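Local coordinates for protein heat shock protease HtrA (PDB 1L1J) that probably works as an ATP-independent, stress-response serine endopeptidase of the trypsin-like S1C family, here represented by its protease domain, at residues Ala14-Lys19 and Pro118-Gly123. Numbering follows the deposited sequence.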
loop_
_atom_site.group_PDB
_atom_site.type_symbol
_atom_site.label_atom_id
_atom_site.label_comp_id
_atom_site.label_asym_id
_atom_site.label_seq_id
_atom_site.Cartn_x
_atom_site.Cartn_y
_atom_site.Cartn_z
ATOM N N ALA A 14 -6.119 -8.404 -7.573
ATOM C CA ALA A 14 -7.009 -7.966 -6.501
ATOM C C ALA A 14 -7.082 -8.903 -5.281
ATOM O O ALA A 14 -6.963 -8.461 -4.136
ATOM C CB ALA A 14 -8.411 -7.744 -7.063
ATOM N N PRO A 15 -7.267 -10.211 -5.512
ATOM C CA PRO A 15 -7.358 -11.151 -4.397
ATOM C C PRO A 15 -6.136 -11.224 -3.491
ATOM O O PRO A 15 -6.162 -11.913 -2.476
ATOM C CB PRO A 15 -7.660 -12.468 -5.094
ATOM C CG PRO A 15 -6.886 -12.349 -6.335
ATOM C CD PRO A 15 -7.201 -10.940 -6.790
ATOM N N ALA A 16 -5.073 -10.505 -3.835
ATOM C CA ALA A 16 -3.862 -10.516 -3.013
ATOM C C ALA A 16 -3.651 -9.172 -2.305
ATOM O O ALA A 16 -2.679 -9.001 -1.547
ATOM C CB ALA A 16 -2.643 -10.852 -3.875
ATOM N N VAL A 17 -4.561 -8.222 -2.551
ATOM C CA VAL A 17 -4.475 -6.890 -1.938
ATOM C C VAL A 17 -5.337 -6.863 -0.676
ATOM O O VAL A 17 -6.545 -7.041 -0.741
ATOM C CB VAL A 17 -4.947 -5.800 -2.920
ATOM C CG1 VAL A 17 -4.570 -4.434 -2.391
ATOM C CG2 VAL A 17 -4.328 -6.032 -4.291
ATOM N N VAL A 18 -4.708 -6.625 0.468
ATOM C CA VAL A 18 -5.412 -6.649 1.742
ATOM C C VAL A 18 -5.633 -5.312 2.416
ATOM O O VAL A 18 -5.100 -4.291 2.002
ATOM C CB VAL A 18 -4.665 -7.529 2.765
ATOM C CG1 VAL A 18 -4.272 -8.849 2.145
ATOM C CG2 VAL A 18 -3.435 -6.792 3.269
ATOM N N LYS A 19 -6.419 -5.362 3.486
ATOM C CA LYS A 19 -6.764 -4.216 4.319
ATOM C C LYS A 19 -5.919 -4.318 5.597
ATOM O O LYS A 19 -5.473 -5.403 5.964
ATOM C CB LYS A 19 -8.259 -4.281 4.678
ATOM C CG LYS A 19 -8.673 -3.466 5.901
ATOM C CD LYS A 19 -10.070 -3.853 6.385
ATOM C CE LYS A 19 -10.432 -3.120 7.689
ATOM N NZ LYS A 19 -11.694 -3.615 8.328
ATOM N N PRO A 118 -2.519 -16.205 -2.099
ATOM C CA PRO A 118 -2.214 -15.728 -3.452
ATOM C C PRO A 118 -1.192 -14.606 -3.270
ATOM O O PRO A 118 -1.194 -13.923 -2.243
ATOM C CB PRO A 118 -3.562 -15.218 -3.950
ATOM C CG PRO A 118 -4.224 -14.741 -2.688
ATOM C CD PRO A 118 -3.902 -15.854 -1.724
ATOM N N TYR A 119 -0.320 -14.409 -4.249
ATOM C CA TYR A 119 0.695 -13.377 -4.103
ATOM C C TYR A 119 1.067 -12.688 -5.400
ATOM O O TYR A 119 0.888 -13.240 -6.490
ATOM C CB TYR A 119 1.954 -13.984 -3.497
ATOM C CG TYR A 119 2.538 -15.058 -4.371
ATOM C CD1 TYR A 119 3.755 -14.866 -5.023
ATOM C CD2 TYR A 119 1.851 -16.258 -4.588
ATOM C CE1 TYR A 119 4.279 -15.846 -5.874
ATOM C CE2 TYR A 119 2.361 -17.239 -5.436
ATOM C CZ TYR A 119 3.576 -17.027 -6.077
ATOM O OH TYR A 119 4.093 -17.996 -6.910
ATOM N N LEU A 120 1.604 -11.476 -5.259
ATOM C CA LEU A 120 2.046 -10.682 -6.398
ATOM C C LEU A 120 3.542 -10.892 -6.616
ATOM O O LEU A 120 4.254 -11.299 -5.713
ATOM C CB LEU A 120 1.765 -9.194 -6.153
ATOM C CG LEU A 120 0.338 -8.623 -6.185
ATOM C CD1 LEU A 120 -0.631 -9.656 -6.732
ATOM C CD2 LEU A 120 -0.069 -8.175 -4.793
ATOM N N GLU A 121 4.015 -10.620 -7.822
ATOM C CA GLU A 121 5.428 -10.766 -8.122
ATOM C C GLU A 121 6.057 -9.390 -8.298
ATOM O O GLU A 121 5.391 -8.439 -8.696
ATOM C CB GLU A 121 5.610 -11.583 -9.394
ATOM C CG GLU A 121 4.886 -12.915 -9.358
ATOM C CD GLU A 121 5.253 -13.812 -10.530
ATOM O OE1 GLU A 121 5.087 -13.372 -11.696
ATOM O OE2 GLU A 121 5.710 -14.953 -10.280
ATOM N N PHE A 122 7.342 -9.281 -7.986
ATOM C CA PHE A 122 8.039 -8.010 -8.120
ATOM C C PHE A 122 8.512 -7.779 -9.546
ATOM O O PHE A 122 8.882 -8.707 -10.256
ATOM C CB PHE A 122 9.245 -7.962 -7.177
ATOM C CG PHE A 122 8.882 -8.044 -5.717
ATOM C CD1 PHE A 122 9.860 -8.294 -4.761
ATOM C CD2 PHE A 122 7.568 -7.850 -5.295
ATOM C CE1 PHE A 122 9.532 -8.355 -3.408
ATOM C CE2 PHE A 122 7.231 -7.908 -3.946
ATOM C CZ PHE A 122 8.212 -8.158 -3.002
ATOM N N GLY A 123 8.467 -6.526 -9.968
ATOM C CA GLY A 123 8.940 -6.187 -11.288
ATOM C C GLY A 123 10.338 -5.660 -11.045
ATOM O O GLY A 123 10.968 -6.017 -10.050
#
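A small apolar contact, centred on A16, P118 and L120, joins the two halves of this trypsin-like double-barrel fold: the 3-10 turn 14-16, which leads into strand 17-23 of the N-terminal barrel, meets the connection that runs through 118-123 into the C-terminal barrel. No hydrogen bond crosses between the segments. Both are instead tied to I62 of strand 54-64, to which A16 and L120 each make a backbone hydrogen bond. The turn closes with V17 N bonded to A14 O at 2.9 Å, and the phi of P15, which its ring restricts to near -60°, suits such a tight bend. A16 is buried, and its one methyl is small enough to let the chains come near, the CA atoms of A16 and P118 lying 5.5 Å apart. With CG of L120 anti to its own carbonyl carbon (chi1 -72°), the fork reaches that methyl. L120 CD1 comes within 3.7 Å of A16 CB, and CD2 is hardly farther. A branched leucine thus offers two methyls to one, while its side chain also touches F61. P118, partly exposed, has no N-H to offer a strand partner, which suits a loop position, and its ring flanks the same methyl, A16 CB lying 4.4 Å from P118 CG. That CG also approaches the backbone carbonyl of the turn, 3.4 Å from P15 O.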